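Local coordinates for protein alpha-L-rhamnosidase (Aspergillus terreus, PDB 6GSZ) that probably hydrolyses terminal non-reducing alpha-L-rhamnose residues in alpha-L-rhamnosides, as a calcium-binding glycosidase, at residues E158-I161 against N162-R165; M171-G174 against W175-Y178; L192-Q195 against G196-I200; E267-S271 against R272-K276. All blocks are in the same frame, centred on the assembly; numbering follows the deposited sequence.

Contact 1: E158-I161 against N162-R165; sequences EARI and NDQR. With CA (calcium ion), chain B.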
loop_
_atom_site.group_PDB
_atom_site.type_symbol
_atom_site.label_atom_id
_atom_site.label_comp_id
_atom_site.label_asym_id
_atom_site.label_seq_id
_atom_site.Cartn_x
_atom_site.Cartn_y
_atom_site.Cartn_z
ATOM N N GLU A 158 -13.175 16.480 6.680
ATOM C CA GLU A 158 -12.487 17.547 5.978
ATOM C C GLU A 158 -12.659 18.809 6.814
ATOM O O GLU A 158 -13.804 19.252 7.010
ATOM C CB GLU A 158 -13.058 17.790 4.589
ATOM C CG GLU A 158 -12.381 18.880 3.817
ATOM C CD GLU A 158 -12.773 18.906 2.336
ATOM O OE1 GLU A 158 -13.705 18.163 1.934
ATOM O OE2 GLU A 158 -12.132 19.633 1.584
ATOM N N ALA A 159 -11.577 19.401 7.299
ATOM C CA ALA A 159 -11.585 20.567 8.161
ATOM C C ALA A 159 -11.143 21.826 7.421
ATOM O O ALA A 159 -10.317 21.794 6.512
ATOM C CB ALA A 159 -10.705 20.372 9.371
ATOM N N ARG A 160 -11.765 22.945 7.815
ATOM C CA ARG A 160 -11.431 24.271 7.288
ATOM C C ARG A 160 -11.286 25.223 8.480
ATOM O O ARG A 160 -12.106 25.197 9.417
ATOM C CB ARG A 160 -12.525 24.805 6.357
ATOM C CG ARG A 160 -12.901 23.873 5.213
ATOM C CD ARG A 160 -13.883 24.421 4.195
ATOM N NE ARG A 160 -13.181 25.379 3.347
ATOM C CZ ARG A 160 -12.388 25.063 2.316
ATOM N NH1 ARG A 160 -12.208 23.796 1.977
ATOM N NH2 ARG A 160 -11.786 26.023 1.626
ATOM N N ILE A 161 -10.301 26.120 8.429
ATOM C CA ILE A 161 -10.159 27.149 9.423
ATOM C C ILE A 161 -10.182 28.485 8.689
ATOM O O ILE A 161 -9.376 28.710 7.771
ATOM C CB ILE A 161 -8.881 27.006 10.249
ATOM C CG1 ILE A 161 -8.995 25.793 11.168
ATOM C CG2 ILE A 161 -8.609 28.279 11.055
ATOM C CD1 ILE A 161 -7.656 25.430 11.854
ATOM N N ASN A 162 -11.161 29.346 9.015
ATOM C CA ASN A 162 -11.345 30.610 8.289
ATOM C C ASN A 162 -11.407 30.387 6.763
ATOM O O ASN A 162 -10.746 31.098 5.994
ATOM C CB ASN A 162 -10.269 31.613 8.698
ATOM C CG ASN A 162 -10.219 31.849 10.193
ATOM O OD1 ASN A 162 -11.266 32.040 10.821
ATOM N ND2 ASN A 162 -9.039 31.904 10.795
ATOM N N ASP A 163 -12.192 29.376 6.346
ATOM C CA ASP A 163 -12.390 28.958 4.938
ATOM C C ASP A 163 -11.095 28.574 4.211
ATOM O O ASP A 163 -11.048 28.645 2.981
ATOM C CB ASP A 163 -13.151 29.997 4.105
ATOM C CG ASP A 163 -13.750 29.399 2.825
ATOM O OD1 ASP A 163 -14.109 28.150 2.802
ATOM O OD2 ASP A 163 -13.850 30.154 1.854
ATOM N N GLN A 164 -10.081 28.133 4.938
ATOM C CA GLN A 164 -8.891 27.546 4.330
ATOM C C GLN A 164 -8.861 26.066 4.703
ATOM O O GLN A 164 -8.921 25.725 5.905
ATOM C CB GLN A 164 -7.660 28.253 4.867
ATOM C CG GLN A 164 -7.651 29.742 4.587
ATOM C CD GLN A 164 -6.879 30.494 5.647
ATOM O OE1 GLN A 164 -7.287 30.607 6.833
ATOM N NE2 GLN A 164 -5.749 31.009 5.223
ATOM N N ARG A 165 -8.701 25.197 3.705
ATOM C CA ARG A 165 -8.630 23.778 3.988
ATOM C C ARG A 165 -7.447 23.487 4.916
ATOM O O ARG A 165 -6.348 23.966 4.679
ATOM C CB ARG A 165 -8.530 22.947 2.704
ATOM C CG ARG A 165 -8.836 21.472 2.980
ATOM C CD ARG A 165 -8.591 20.600 1.784
ATOM N NE ARG A 165 -9.281 19.328 1.920
ATOM C CZ ARG A 165 -8.760 18.245 2.521
ATOM N NH1 ARG A 165 -7.588 18.316 3.173
ATOM N NH2 ARG A 165 -9.413 17.097 2.429
HETATM CA CA CA B . -14.114 17.681 -0.298
HETATM O O HOH W 1 -11.809 16.246 0.929
HETATM O O HOH W 2 -15.177 19.373 -0.087
HETATM O O HOH W 3 -13.919 18.259 -2.445
#

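Contact 2: M171-G174 against W175-Y178; sequences MAPG and WQSY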
loop_
_atom_site.group_PDB
_atom_site.type_symbol
_atom_site.label_atom_id
_atom_site.label_comp_id
_atom_site.label_asym_id
_atom_site.label_seq_id
_atom_site.Cartn_x
_atom_site.Cartn_y
_atom_site.Cartn_z
ATOM N N MET A 171 -9.774 11.356 2.323
ATOM C CA MET A 171 -10.247 10.089 2.904
ATOM C C MET A 171 -9.645 9.853 4.301
ATOM O O MET A 171 -9.255 8.743 4.669
ATOM C CB MET A 171 -10.004 8.910 1.964
ATOM C CG MET A 171 -10.645 9.110 0.586
ATOM S SD MET A 171 -12.403 9.326 0.596
ATOM C CE MET A 171 -12.932 7.641 0.855
ATOM N N ALA A 172 -9.591 10.921 5.110
ATOM C CA ALA A 172 -8.928 10.932 6.398
ATOM C C ALA A 172 -9.910 10.591 7.501
ATOM O O ALA A 172 -11.044 11.105 7.484
ATOM C CB ALA A 172 -8.331 12.299 6.636
ATOM N N PRO A 173 -9.551 9.788 8.517
ATOM C CA PRO A 173 -8.207 9.266 8.803
ATOM C C PRO A 173 -7.848 7.932 8.173
ATOM O O PRO A 173 -6.773 7.401 8.478
ATOM C CB PRO A 173 -8.285 9.121 10.343
ATOM C CG PRO A 173 -9.703 8.632 10.571
ATOM C CD PRO A 173 -10.475 9.492 9.609
ATOM N N GLY A 174 -8.670 7.418 7.263
ATOM C CA GLY A 174 -8.385 6.142 6.629
ATOM C C GLY A 174 -9.085 5.011 7.377
ATOM O O GLY A 174 -9.931 5.278 8.268
ATOM N N TRP A 175 -8.788 3.775 7.005
ATOM C CA TRP A 175 -9.452 2.604 7.522
ATOM C C TRP A 175 -8.535 1.801 8.451
ATOM O O TRP A 175 -7.626 1.099 7.967
ATOM C CB TRP A 175 -10.005 1.717 6.407
ATOM C CG TRP A 175 -10.930 0.653 6.904
ATOM C CD1 TRP A 175 -11.417 0.494 8.170
ATOM C CD2 TRP A 175 -11.494 -0.412 6.125
ATOM N NE1 TRP A 175 -12.276 -0.574 8.226
ATOM C CE2 TRP A 175 -12.337 -1.154 6.988
ATOM C CE3 TRP A 175 -11.384 -0.794 4.786
ATOM C CZ2 TRP A 175 -13.080 -2.236 6.542
ATOM C CZ3 TRP A 175 -12.094 -1.886 4.347
ATOM C CH2 TRP A 175 -12.956 -2.577 5.213
ATOM N N GLN A 176 -8.730 1.934 9.765
ATOM C CA GLN A 176 -8.071 1.110 10.786
ATOM C C GLN A 176 -9.100 0.093 11.303
ATOM O O GLN A 176 -10.315 0.291 11.140
ATOM C CB GLN A 176 -7.499 1.965 11.927
ATOM C CG GLN A 176 -6.432 2.956 11.443
ATOM C CD GLN A 176 -6.995 4.283 10.964
ATOM O OE1 GLN A 176 -7.803 4.920 11.679
ATOM N NE2 GLN A 176 -6.590 4.776 9.792
ATOM N N SER A 177 -8.627 -0.879 12.071
ATOM C CA SER A 177 -9.457 -1.746 12.879
ATOM C C SER A 177 -9.837 -0.882 14.087
ATOM O O SER A 177 -9.284 -1.011 15.168
ATOM C CB SER A 177 -8.735 -3.015 13.274
ATOM O OG SER A 177 -8.463 -3.814 12.124
ATOM N N TYR A 178 -10.879 -0.045 13.879
ATOM C CA TYR A 178 -11.121 1.114 14.756
ATOM C C TYR A 178 -11.414 0.715 16.202
ATOM O O TYR A 178 -11.134 1.523 17.102
ATOM C CB TYR A 178 -12.320 1.925 14.277
ATOM C CG TYR A 178 -12.204 2.483 12.892
ATOM C CD1 TYR A 178 -11.278 3.464 12.569
ATOM C CD2 TYR A 178 -13.060 2.067 11.884
ATOM C CE1 TYR A 178 -11.254 4.054 11.315
ATOM C CE2 TYR A 178 -13.046 2.626 10.622
ATOM C CZ TYR A 178 -12.129 3.618 10.315
ATOM O OH TYR A 178 -12.151 4.181 9.058
#

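Contact 3: L192-Q195 against G196-I200; sequences LLKQ and GPNAI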
loop_
_atom_site.group_PDB
_atom_site.type_symbol
_atom_site.label_atom_id
_atom_site.label_comp_id
_atom_site.label_asym_id
_atom_site.label_seq_id
_atom_site.Cartn_x
_atom_site.Cartn_y
_atom_site.Cartn_z
ATOM N N LEU A 192 -3.102 29.618 9.338
ATOM C CA LEU A 192 -4.531 29.702 8.987
ATOM C C LEU A 192 -5.279 30.585 9.983
ATOM O O LEU A 192 -6.371 31.073 9.664
ATOM C CB LEU A 192 -5.152 28.298 8.975
ATOM C CG LEU A 192 -4.478 27.267 8.083
ATOM C CD1 LEU A 192 -5.296 25.998 8.013
ATOM C CD2 LEU A 192 -4.232 27.771 6.687
ATOM N N LEU A 193 -4.740 30.749 11.198
ATOM C CA LEU A 193 -5.378 31.596 12.191
ATOM C C LEU A 193 -5.188 33.071 11.844
ATOM O O LEU A 193 -4.300 33.479 11.064
ATOM C CB LEU A 193 -4.795 31.333 13.570
ATOM C CG LEU A 193 -4.970 29.934 14.137
ATOM C CD1 LEU A 193 -4.245 29.837 15.491
ATOM C CD2 LEU A 193 -6.431 29.652 14.336
ATOM N N LYS A 194 -6.034 33.881 12.471
ATOM C CA LYS A 194 -5.817 35.310 12.489
ATOM C C LYS A 194 -6.009 35.810 13.919
ATOM O O LYS A 194 -6.517 35.123 14.829
ATOM C CB LYS A 194 -6.698 35.989 11.437
ATOM C CG LYS A 194 -8.150 35.561 11.452
ATOM C CD LYS A 194 -8.992 36.098 10.297
ATOM C CE LYS A 194 -10.436 35.655 10.430
ATOM N NZ LYS A 194 -11.306 36.258 9.392
ATOM N N GLN A 195 -5.500 37.010 14.141
ATOM C CA GLN A 195 -5.636 37.655 15.410
ATOM C C GLN A 195 -7.113 37.973 15.641
ATOM O O GLN A 195 -7.788 38.460 14.752
ATOM C CB GLN A 195 -4.825 38.955 15.368
ATOM C CG GLN A 195 -4.465 39.460 16.739
ATOM C CD GLN A 195 -3.539 38.490 17.425
ATOM O OE1 GLN A 195 -2.416 38.282 16.997
ATOM N NE2 GLN A 195 -4.004 37.894 18.506
ATOM N N GLY A 196 -7.598 37.677 16.839
ATOM C CA GLY A 196 -8.968 38.001 17.167
ATOM C C GLY A 196 -9.897 36.833 16.839
ATOM O O GLY A 196 -9.631 35.681 17.169
ATOM N N PRO A 197 -11.034 37.095 16.184
ATOM C CA PRO A 197 -12.044 36.049 15.950
ATOM C C PRO A 197 -11.629 35.064 14.863
ATOM O O PRO A 197 -11.076 35.487 13.854
ATOM C CB PRO A 197 -13.317 36.847 15.574
ATOM C CG PRO A 197 -12.807 38.146 15.075
ATOM C CD PRO A 197 -11.466 38.415 15.708
ATOM N N ASN A 198 -11.943 33.787 15.091
ATOM C CA ASN A 198 -11.627 32.694 14.168
ATOM C C ASN A 198 -12.817 31.730 14.120
ATOM O O ASN A 198 -13.604 31.661 15.079
ATOM C CB ASN A 198 -10.385 31.908 14.594
ATOM C CG ASN A 198 -9.091 32.686 14.443
ATOM O OD1 ASN A 198 -8.394 32.544 13.421
ATOM N ND2 ASN A 198 -8.755 33.505 15.450
ATOM N N ALA A 199 -12.876 30.932 13.054
ATOM C CA ALA A 199 -13.840 29.862 12.989
ATOM C C ALA A 199 -13.181 28.595 12.461
ATOM O O ALA A 199 -12.274 28.686 11.645
ATOM C CB ALA A 199 -15.013 30.233 12.107
ATOM N N ILE A 200 -13.690 27.456 12.938
ATOM C CA ILE A 200 -13.345 26.129 12.404
ATOM C C ILE A 200 -14.647 25.472 11.976
ATOM O O ILE A 200 -15.661 25.529 12.715
ATOM C CB ILE A 200 -12.539 25.288 13.403
ATOM C CG1 ILE A 200 -12.237 23.914 12.822
ATOM C CG2 ILE A 200 -13.225 25.156 14.737
ATOM C CD1 ILE A 200 -11.088 23.198 13.503
HETATM O O HOH W 4 -10.219 37.568 12.948
#

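Contact 4: E267-S271 against R272-K276; sequences EEYDS and RLEQK. With CA (calcium ion), chain O.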
loop_
_atom_site.group_PDB
_atom_site.type_symbol
_atom_site.label_atom_id
_atom_site.label_comp_id
_atom_site.label_asym_id
_atom_site.label_seq_id
_atom_site.Cartn_x
_atom_site.Cartn_y
_atom_site.Cartn_z
ATOM N N GLU A 267 -21.303 9.822 -4.611
ATOM C CA GLU A 267 -21.688 11.060 -3.925
ATOM C C GLU A 267 -22.769 11.798 -4.731
ATOM O O GLU A 267 -22.613 11.997 -5.952
ATOM C CB GLU A 267 -20.494 11.999 -3.754
ATOM C CG GLU A 267 -20.888 13.331 -3.148
ATOM C CD GLU A 267 -19.746 14.153 -2.575
ATOM O OE1 GLU A 267 -18.899 13.544 -1.841
ATOM O OE2 GLU A 267 -19.643 15.356 -2.961
ATOM N N GLU A 268 -23.827 12.234 -4.017
ATOM C CA GLU A 268 -24.862 13.159 -4.525
ATOM C C GLU A 268 -24.623 14.504 -3.819
ATOM O O GLU A 268 -24.657 14.571 -2.583
ATOM C CB GLU A 268 -26.259 12.626 -4.272
ATOM C CG GLU A 268 -27.326 13.615 -4.686
ATOM C CD GLU A 268 -28.767 13.169 -4.531
ATOM O OE1 GLU A 268 -29.040 11.994 -4.277
ATOM O OE2 GLU A 268 -29.648 14.041 -4.703
ATOM N N TYR A 269 -24.336 15.529 -4.627
ATOM C CA TYR A 269 -24.029 16.869 -4.135
ATOM C C TYR A 269 -25.023 17.840 -4.766
ATOM O O TYR A 269 -25.092 17.920 -5.989
ATOM C CB TYR A 269 -22.593 17.215 -4.529
ATOM C CG TYR A 269 -22.056 18.501 -3.980
ATOM C CD1 TYR A 269 -22.260 19.708 -4.636
ATOM C CD2 TYR A 269 -21.315 18.531 -2.814
ATOM C CE1 TYR A 269 -21.731 20.898 -4.150
ATOM C CE2 TYR A 269 -20.781 19.705 -2.320
ATOM C CZ TYR A 269 -20.991 20.906 -2.980
ATOM O OH TYR A 269 -20.483 22.058 -2.462
ATOM N N ASP A 270 -25.660 18.643 -3.920
ATOM C CA ASP A 270 -26.618 19.677 -4.384
ATOM C C ASP A 270 -26.018 21.035 -4.057
ATOM O O ASP A 270 -26.126 21.492 -2.915
ATOM C CB ASP A 270 -28.013 19.491 -3.801
ATOM C CG ASP A 270 -29.035 20.456 -4.372
ATOM O OD1 ASP A 270 -28.619 21.414 -5.097
ATOM O OD2 ASP A 270 -30.247 20.220 -4.076
ATOM N N SER A 271 -25.407 21.682 -5.055
ATOM C CA SER A 271 -24.677 22.924 -4.798
ATOM C C SER A 271 -25.615 24.080 -4.394
ATOM O O SER A 271 -25.160 25.088 -3.855
ATOM C CB SER A 271 -23.831 23.328 -6.001
ATOM O OG SER A 271 -24.631 23.722 -7.112
ATOM N N ARG A 272 -26.921 23.919 -4.621
ATOM C CA ARG A 272 -27.888 24.903 -4.200
ATOM C C ARG A 272 -27.939 25.018 -2.672
ATOM O O ARG A 272 -28.430 26.026 -2.130
ATOM C CB ARG A 272 -29.286 24.590 -4.750
ATOM C CG ARG A 272 -29.361 24.635 -6.265
ATOM C CD ARG A 272 -30.669 24.102 -6.778
ATOM N NE ARG A 272 -30.879 22.700 -6.430
ATOM C CZ ARG A 272 -31.948 21.982 -6.717
ATOM N NH1 ARG A 272 -32.978 22.544 -7.352
ATOM N NH2 ARG A 272 -32.010 20.730 -6.297
ATOM N N LEU A 273 -27.464 23.981 -1.984
ATOM C CA LEU A 273 -27.503 23.934 -0.519
ATOM C C LEU A 273 -26.179 24.363 0.126
ATOM O O LEU A 273 -26.063 24.244 1.331
ATOM C CB LEU A 273 -27.940 22.535 -0.074
ATOM C CG LEU A 273 -29.338 22.129 -0.512
ATOM C CD1 LEU A 273 -29.676 20.706 -0.101
ATOM C CD2 LEU A 273 -30.363 23.110 0.053
ATOM N N GLU A 274 -25.243 24.929 -0.644
ATOM C CA GLU A 274 -24.037 25.474 -0.072
ATOM C C GLU A 274 -24.395 26.648 0.830
ATOM O O GLU A 274 -25.228 27.490 0.459
ATOM C CB GLU A 274 -23.072 25.938 -1.166
ATOM C CG GLU A 274 -22.415 24.786 -1.900
ATOM C CD GLU A 274 -21.699 25.121 -3.204
ATOM O OE1 GLU A 274 -21.718 26.296 -3.642
ATOM O OE2 GLU A 274 -21.183 24.187 -3.826
ATOM N N GLN A 275 -23.769 26.705 1.996
ATOM C CA GLN A 275 -23.902 27.824 2.935
ATOM C C GLN A 275 -22.589 28.602 2.987
ATOM O O GLN A 275 -21.711 28.311 3.792
ATOM C CB GLN A 275 -24.283 27.291 4.311
ATOM C CG GLN A 275 -25.650 26.596 4.344
ATOM C CD GLN A 275 -25.921 26.082 5.742
ATOM O OE1 GLN A 275 -25.991 26.888 6.647
ATOM N NE2 GLN A 275 -25.984 24.760 5.931
ATOM N N LYS A 276 -22.433 29.558 2.081
ATOM C CA LYS A 276 -21.182 30.274 1.967
ATOM C C LYS A 276 -20.872 30.974 3.304
ATOM O O LYS A 276 -21.733 31.566 3.926
ATOM C CB LYS A 276 -21.203 31.237 0.777
ATOM C CG LYS A 276 -19.840 31.872 0.535
ATOM C CD LYS A 276 -19.551 32.326 -0.880
ATOM C CE LYS A 276 -18.058 32.551 -1.078
ATOM N NZ LYS A 276 -17.735 33.262 -2.343
HETATM CA CA CA O . -31.273 12.396 -5.020
HETATM O O HOH W 5 -33.495 11.994 -5.848
HETATM O O HOH W 6 -31.994 13.115 -2.958
#

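Contact 1: E158-I161 against N162-R165
Arg160 and Asp163 run side by side and point the same way, and the arginine takes hold with two nitrogens, side-on. Arg160 NE donates to Asp163 OD1 at 3.0 Å, a salt bridge, on the anti side of that oxygen and tilted out of the carboxylate plane, while Arg160 NH2 reaches the backbone Asp163 O, also at 3.0 Å but from well above the carbonyl plane. A bend at chi3 (75°) turns the guanidinium back over the turn, so that Arg165 N lies over one face of it, toward its rim. Between the two strands the chain makes a type I' turn, Ile161 to Gln164, which closes the beta hairpin of strands 156-161 and 164-165. Ile161 N to Gln164 O, 2.9 Å, and Gln164 N to Ile161 O pair its ends, and Asn162 and Asp163 suit the middle because asparagine and aspartate accept positive phi more readily than most residues other than glycine. Farther down, Glu158 and Arg165 cross at about a right angle. Arg165, stretched from CG to NE, sends NE to Glu158 OE2 at 2.9 Å from above the carboxylate plane. The other oxygen, Glu158 OE1, binds calcium at 2.3 Å together with Ser392 OG; the nearby cation probably helps keep the glutamate ionised.

Contact 2: M171-G174 against W175-Y178
Two side chains with similar first torsions reach back to consecutive carbonyls: Gln176 (chi1 -61°) and Tyr178 set CG beside their own backbone N, and from there one meets Pro173 and the other Gly174. Gln176 bends again at chi2, 87°, which curls its amide toward the chain before it. Gln176 NE2 then donates to Pro173 O at 2.9 Å; the acceptor lies in the plane of the amide, whereas the donor stands above the carbonyl plane of the proline. Tyr178 OH donates to Gly174 O over 2.6 Å, and that oxygen sits at the edge of the ring, near its plane. One face of the same ring carries Gln176 O, 3.3 Å above its centre. Glutamine suits its place because the amide has two ends: while NE2 holds Pro173 O, OE1 accepts from Glu183 N. Tyrosine supplies a rigid reach with a donor at its tip for a buried carbonyl. Glycine fits at 174 because, with phi at 94°, a side chain would press on the carbonyl oxygen of the residue before. The peptide before Pro173 is cis. The Trp175 side chain leaves the backbone pointing away, and its indole stacks on Trp208. These bonds lie in the irregular connection between strands 164-165 and 182-188, here buried, with an inverse gamma turn centred on Ser177.

Contact 3: L192-Q195 against G196-I200
Asn198 OD1 is gripped twice: Lys194 N donates to it at 2.9 Å, and Asn162 ND2, from the neighbouring hairpin, donates as well. The bond from Lys194 N is nearly straight (166°) and arrives in the carbonyl plane, on a lone pair. The other end of the same amide completes a ring of two bonds, since Asn198 ND2 donates to Lys194 O over 2.8 Å, with that acceptor almost in the amide plane. Asparagine puts its amide there with CG beside its own backbone N (chi1 -70°), reaching back to the chain four residues earlier. Leu193 crosses it at about a right angle, its CD2 methyl 3.6 Å from Asn198 OD1, and otherwise packs on Tyr144, Ala147 and Phe138. Lys194 slides past the asparagine in the opposite direction; its extended chain lays CE 3.5 Å from Pro197 O, an apolar stem suited to lie along backbone while the residue stays at the exposed surface. Gln195 turns off to donate from NE2 to Asp142 O. Gly196, at a positive phi of 91°, lets the loop swing into strand 196-205, and Pro197 follows at the exposed start of that strand. Because one planar amide answers both the N-H and the C=O of Lys194, its rotation is fixed, and it does for the loop what a paired backbone peptide would do in a sheet.

Contact 4: E267-S271 against R272-K276
A single turn of 3-10 helix ends strand 266-270, where Asp270 and Ser271 accept from the residues three places on. Leu273 N donates to Asp270 O at 3.0 Å, and Glu274 N to Ser271 O at 3.2 Å. Asp270 also closes the turn with its side chain: Asp270 OD1 takes Arg272 N at 3.1 Å, an Asx turn, from above the carboxylate plane. Asp270 OD1 also accepts Arg272 NE at 2.9 Å on its syn lone pair, along an almost straight bond (174°) lying in the guanidinium plane. Arg272 NH2 holds Asp270 OD2, also at 2.9 Å but from above the carboxylate plane, so the salt bridge is side-on with one nitrogen to each oxygen. Arginine manages this only two residues away because its chain bends at chi3, -62°; the short aspartate keeps the carboxylate close to the turn, and three bonds hold it there. The strand itself belongs to a mixed sheet, lying parallel to strand 376-380, and Ser271 OG ties the turn to that neighbour through Thr380 O. Beside Ser271, Tyr269 crosses Glu274 at about a right angle, and its OH donates to Glu274 OE2 over 2.6 Å, on the anti side of the carboxylate. The oxygen lies in the plane of the ring, at its edge. One residue earlier, Glu268 grips a calcium ion with both oxygens, OE1 at 2.4 Å and OE2 at 2.3 Å, and two waters also bind the metal.

Contacts 1 and 3 are neighbours in one antiparallel sheet, their centres about 11 Å apart, and besides the asparagine pair they meet where Asn162 N faces Ala199 O at 2.9 Å. Contact 4 lies about 17 Å from contact 1, centre to centre, and does not touch it, yet Ser392, which shares the calcium of Glu158, is about 6 Å from Tyr269, side chain to side chain. Contact 2 sits deeper, its centre about 20 Å from that of contact 1. Trp175 N bonds Ser456 OG, and Ser177 bonds Asp497 and Glu501, all of the six-hairpin glycosidase region, which also holds Asp460 and Arg464 of the glucose pocket; no residue of the four contacts lines that pocket.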